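Methyl-CpG-binding domain protein 3 (Homo sapiens, PDB 6CCG) binds DNA carrying methylated CpG sites through its methyl-CpG-binding domain, and probably takes part in transcriptional regulation. Local coordinates at residues Arg33-Tyr38 / Phe64-Gly69. Sequence-based numbering, arbitrary orientation.
Sequences RDVFYY and FDFRTG. With nucleotides of chain C.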
ATOM      1  N   ARG A  33      -3.379   7.480   9.351  1.00 41.34           N
ATOM      2  CA  ARG A  33      -3.641   6.222   8.693  1.00 41.04           C
ATOM      3  C   ARG A  33      -2.333   5.765   8.084  1.00 37.25           C
ATOM      4  O   ARG A  33      -1.850   6.392   7.186  1.00 36.77           O
ATOM      5  CB  ARG A  33      -4.732   6.403   7.608  1.00 44.86           C
ATOM      6  CG  ARG A  33      -5.965   7.169   8.105  1.00 52.40           C
ATOM      7  CD  ARG A  33      -7.089   7.228   7.067  1.00 57.56           C
ATOM      8  NE  ARG A  33      -7.654   5.899   6.861  1.00 61.79           N
ATOM      9  CZ  ARG A  33      -8.485   5.260   7.702  1.00 63.66           C
ATOM     10  NH1 ARG A  33      -8.899   5.829   8.826  1.00 65.87           N
ATOM     11  NH2 ARG A  33      -8.910   4.015   7.396  1.00 63.74           N
ATOM     12  N   ASP A  34      -1.759   4.706   8.626  1.00 33.69           N
ATOM     13  CA  ASP A  34      -0.650   3.997   7.957  1.00 33.65           C
ATOM     14  C   ASP A  34      -1.241   3.157   6.837  1.00 32.95           C
ATOM     15  O   ASP A  34      -2.319   2.541   6.999  1.00 33.33           O
ATOM     16  CB  ASP A  34       0.097   3.087   8.936  1.00 32.78           C
ATOM     17  CG  ASP A  34       0.759   3.866  10.031  1.00 34.64           C
ATOM     18  OD1 ASP A  34       1.780   4.550   9.763  1.00 34.86           O
ATOM     19  OD2 ASP A  34       0.224   3.827  11.168  1.00 36.05           O
ATOM     20  N   VAL A  35      -0.513   3.112   5.723  1.00 33.17           N
ATOM     21  CA  VAL A  35      -0.892   2.348   4.544  1.00 31.37           C
ATOM     22  C   VAL A  35       0.173   1.263   4.314  1.00 30.82           C
ATOM     23  O   VAL A  35       1.365   1.562   4.345  1.00 30.10           O
ATOM     24  CB  VAL A  35      -0.991   3.291   3.328  1.00 31.99           C
ATOM     25  CG1 VAL A  35      -1.240   2.504   2.019  1.00 31.47           C
ATOM     26  CG2 VAL A  35      -2.100   4.287   3.566  1.00 31.56           C
ATOM     27  N   PHE A  36      -0.292   0.022   4.136  1.00 30.97           N
ATOM     28  CA  PHE A  36       0.530  -1.130   3.845  1.00 32.08           C
ATOM     29  C   PHE A  36       0.042  -1.787   2.541  1.00 32.85           C
ATOM     30  O   PHE A  36      -1.120  -1.607   2.152  1.00 34.51           O
ATOM     31  CB  PHE A  36       0.454  -2.117   4.991  1.00 32.22           C
ATOM     32  CG  PHE A  36       0.825  -1.517   6.325  1.00 32.25           C
ATOM     33  CD1 PHE A  36       2.146  -1.173   6.601  1.00 31.44           C
ATOM     34  CD2 PHE A  36      -0.168  -1.184   7.258  1.00 32.33           C
ATOM     35  CE1 PHE A  36       2.503  -0.554   7.851  1.00 32.13           C
ATOM     36  CE2 PHE A  36       0.176  -0.619   8.491  1.00 30.91           C
ATOM     37  CZ  PHE A  36       1.507  -0.294   8.788  1.00 31.06           C
ATOM     38  N   TYR A  37       0.939  -2.514   1.882  1.00 32.98           N
ATOM     39  CA  TYR A  37       0.591  -3.400   0.747  1.00 35.12           C
ATOM     40  C   TYR A  37       1.049  -4.838   1.025  1.00 35.82           C
ATOM     41  O   TYR A  37       2.068  -5.060   1.707  1.00 35.10           O
ATOM     42  CB  TYR A  37       1.195  -2.894  -0.556  1.00 34.43           C
ATOM     43  CG  TYR A  37       0.616  -1.579  -0.949  1.00 34.33           C
ATOM     44  CD1 TYR A  37      -0.541  -1.503  -1.712  1.00 35.14           C
ATOM     45  CD2 TYR A  37       1.169  -0.396  -0.459  1.00 34.98           C
ATOM     46  CE1 TYR A  37      -1.114  -0.270  -2.018  1.00 35.82           C
ATOM     47  CE2 TYR A  37       0.613   0.838  -0.752  1.00 35.20           C
ATOM     48  CZ  TYR A  37      -0.514   0.901  -1.538  1.00 35.06           C
ATOM     49  OH  TYR A  37      -1.023   2.102  -1.823  1.00 35.76           O
ATOM     50  N   TYR A  38       0.281  -5.798   0.545  1.00 36.98           N
ATOM     51  CA  TYR A  38       0.603  -7.202   0.740  1.00 39.62           C
ATOM     52  C   TYR A  38       0.760  -7.840  -0.605  1.00 40.01           C
ATOM     53  O   TYR A  38      -0.097  -7.657  -1.487  1.00 39.06           O
ATOM     54  CB  TYR A  38      -0.457  -7.901   1.570  1.00 42.12           C
ATOM     55  CG  TYR A  38      -0.515  -7.384   2.996  1.00 43.11           C
ATOM     56  CD1 TYR A  38      -1.257  -6.257   3.313  1.00 42.88           C
ATOM     57  CD2 TYR A  38       0.180  -8.037   4.030  1.00 45.97           C
ATOM     58  CE1 TYR A  38      -1.309  -5.768   4.625  1.00 43.81           C
ATOM     59  CE2 TYR A  38       0.142  -7.573   5.342  1.00 45.36           C
ATOM     60  CZ  TYR A  38      -0.605  -6.443   5.648  1.00 44.95           C
ATOM     61  OH  TYR A  38      -0.645  -5.981   6.958  1.00 46.87           O
ATOM     62  N   PHE A  64       2.698   5.860  -9.376  1.00 42.96           N
ATOM     63  CA  PHE A  64       1.931   5.179  -8.354  1.00 40.53           C
ATOM     64  C   PHE A  64       2.058   5.963  -7.023  1.00 39.12           C
ATOM     65  O   PHE A  64       3.157   6.166  -6.515  1.00 37.99           O
ATOM     66  CB  PHE A  64       2.416   3.752  -8.155  1.00 39.82           C
ATOM     67  CG  PHE A  64       1.680   3.004  -7.077  1.00 38.43           C
ATOM     68  CD1 PHE A  64       0.345   2.609  -7.265  1.00 39.63           C
ATOM     69  CD2 PHE A  64       2.293   2.703  -5.887  1.00 37.47           C
ATOM     70  CE1 PHE A  64      -0.353   1.918  -6.265  1.00 38.71           C
ATOM     71  CE2 PHE A  64       1.607   2.008  -4.881  1.00 36.49           C
ATOM     72  CZ  PHE A  64       0.281   1.607  -5.080  1.00 36.95           C
ATOM     73  N   ASP A  65       0.918   6.389  -6.499  1.00 38.27           N
ATOM     74  CA  ASP A  65       0.851   7.162  -5.240  1.00 36.56           C
ATOM     75  C   ASP A  65       0.627   6.169  -4.130  1.00 34.67           C
ATOM     76  O   ASP A  65      -0.482   5.646  -3.955  1.00 33.43           O
ATOM     77  CB  ASP A  65      -0.273   8.187  -5.309  1.00 39.29           C
ATOM     78  CG  ASP A  65      -0.343   9.094  -4.031  1.00 38.84           C
ATOM     79  OD1 ASP A  65      -0.419   8.584  -2.924  1.00 40.10           O
ATOM     80  OD2 ASP A  65      -0.266  10.274  -4.172  1.00 42.66           O
ATOM     81  N   PHE A  66       1.691   5.883  -3.395  1.00 33.72           N
ATOM     82  CA  PHE A  66       1.671   4.878  -2.345  1.00 34.11           C
ATOM     83  C   PHE A  66       0.555   5.193  -1.344  1.00 33.36           C
ATOM     84  O   PHE A  66      -0.189   4.312  -0.944  1.00 30.94           O
ATOM     85  CB  PHE A  66       3.031   4.838  -1.648  1.00 34.21           C
ATOM     86  CG  PHE A  66       3.171   3.753  -0.609  1.00 33.37           C
ATOM     87  CD1 PHE A  66       2.781   3.978   0.725  1.00 32.62           C
ATOM     88  CD2 PHE A  66       3.710   2.530  -0.947  1.00 33.43           C
ATOM     89  CE1 PHE A  66       2.929   2.970   1.680  1.00 32.37           C
ATOM     90  CE2 PHE A  66       3.848   1.504   0.004  1.00 33.51           C
ATOM     91  CZ  PHE A  66       3.468   1.728   1.325  1.00 32.42           C
ATOM     92  N   ARG A  67       0.419   6.455  -0.999  1.00 36.65           N
ATOM     93  CA  ARG A  67      -0.526   6.856   0.063  1.00 37.20           C
ATOM     94  C   ARG A  67      -1.975   6.544  -0.342  1.00 37.50           C
ATOM     95  O   ARG A  67      -2.728   5.993   0.477  1.00 36.38           O
ATOM     96  CB  ARG A  67      -0.352   8.332   0.403  1.00 40.02           C
ATOM     97  CG  ARG A  67      -1.169   8.809   1.620  1.00 43.10           C
ATOM     98  CD  ARG A  67      -0.922  10.286   1.891  1.00 46.18           C
ATOM     99  NE  ARG A  67      -1.369  11.158   0.763  1.00 49.16           N
ATOM    100  CZ  ARG A  67      -2.650  11.484   0.473  1.00 52.37           C
ATOM    101  NH1 ARG A  67      -3.687  11.023   1.210  1.00 52.59           N
ATOM    102  NH2 ARG A  67      -2.910  12.275  -0.585  1.00 54.83           N
ATOM    103  N   THR A  68      -2.345   6.850  -1.609  1.00 35.88           N
ATOM    104  CA  THR A  68      -3.720   6.627  -2.091  1.00 37.83           C
ATOM    105  C   THR A  68      -3.963   5.269  -2.758  1.00 36.81           C
ATOM    106  O   THR A  68      -5.079   4.888  -2.889  1.00 36.61           O
ATOM    107  CB  THR A  68      -4.181   7.716  -3.124  1.00 40.23           C
ATOM    108  OG1 THR A  68      -3.388   7.629  -4.307  1.00 38.69           O
ATOM    109  CG2 THR A  68      -4.056   9.099  -2.552  1.00 41.28           C
ATOM    110  N   GLY A  69      -2.899   4.559  -3.167  1.00 35.01           N
ATOM    111  CA  GLY A  69      -3.025   3.269  -3.867  1.00 37.84           C
ATOM    112  C   GLY A  69      -3.397   3.335  -5.334  1.00 38.50           C
ATOM    113  O   GLY A  69      -3.790   2.327  -5.907  1.00 41.08           O
TER
ATOM    114  N1  5CM C   6       4.677   4.046  16.039  1.00 40.95           N
ATOM    115  C2  5CM C   6       6.061   4.019  15.664  1.00 39.73           C
ATOM    116  N3  5CM C   6       6.444   3.565  14.433  1.00 39.13           N
ATOM    117  C4  5CM C   6       5.527   3.123  13.531  1.00 39.39           C
ATOM    118  C5  5CM C   6       4.090   3.139  13.894  1.00 41.07           C
ATOM    119  C5A 5CM C   6       2.981   2.667  12.973  1.00 43.28           C
ATOM    120  C6  5CM C   6       3.727   3.613  15.150  1.00 41.49           C
ATOM    121  O2  5CM C   6       6.984   4.408  16.403  1.00 38.52           O
ATOM    122  N4  5CM C   6       5.978   2.682  12.338  1.00 38.42           N
ATOM    123  C1' 5CM C   6       4.278   4.538  17.362  0.50 42.85           C
ATOM    124  C2' 5CM C   6       3.983   6.019  17.305  0.50 43.74           C
ATOM    125  C3' 5CM C   6       2.824   6.264  18.207  0.50 45.12           C
ATOM    126  C4' 5CM C   6       2.631   4.903  18.837  0.50 45.96           C
ATOM    127  O4' 5CM C   6       3.085   3.955  17.867  0.50 43.78           O
ATOM    128  O3' 5CM C   6       3.152   7.129  19.277  0.50 44.19           O
ATOM    129  C5' 5CM C   6       1.227   4.649  19.256  0.50 48.43           C
ATOM    130  O5' 5CM C   6       0.498   4.175  18.145  0.50 49.52           O
ATOM    131  P   5CM C   6      -0.489   3.039  18.586  0.50 52.58           P
ATOM    132  OP1 5CM C   6      -0.738   3.284  20.026  0.50 54.07           O
ATOM    133  OP2 5CM C   6      -1.642   2.908  17.597  0.50 55.14           O
TER
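Tyr37 drives the CD2-CE2 edge of its ring against one face of Phe66, with Tyr37 CD2 3.3 Å from Phe66 CE2. The two rings form a T-shaped pair, planes at 69°, in which Tyr37 CE2 sits above the Phe66 ring, displaced toward its rim. Phe64 comes toward Tyr37 head-on, its side chain running against that of the tyrosine, and turns its edge toward the Tyr37 face in an offset edge-to-face pair, with Phe64 CZ 3.7 Å from Tyr37 CZ. Beyond the rings, the Tyr37 hydroxyl donates a short hydrogen bond of 2.5 Å from OH to the backbone O of Phe66, which lies in the plane of the tyrosine ring; the donor stands 18° out of the carbonyl plane. The same OH lies 3.1 Å from Gly69 CA, a glycine that has positive phi. A phenylalanine in place of Tyr37 would probably leave the Phe66 carbonyl without this donor and the turn less firmly fixed to the strand.

Phe66 has CG anti to its backbone N (chi1 -175°), which carries the ring across to strand 33-38, where its edge meets the backbone of Val35, CE1 being 3.4 Å from Val35 O. Val35 CG2 in turn packs 3.6 Å from Arg67 O, a carbonyl that accepts a hydrogen bond from Arg19 of strand 18-23. Within 64-69, Asp65 OD1 accepts from Thr68 N (2.9 Å) and shapes the turn as an Asx motif. Leu51 of helix 48-55 touches both Tyr37 and Phe64. On the strand's other side, Asp34, salt-bridged to Arg24, brings OD2 to 3.5 Å from the methyl carbon C5A of 5CM6 of chain C. An aromatic cluster thus joins the C-terminal turn to the DNA-reading sheet of the methyl-CpG-binding domain.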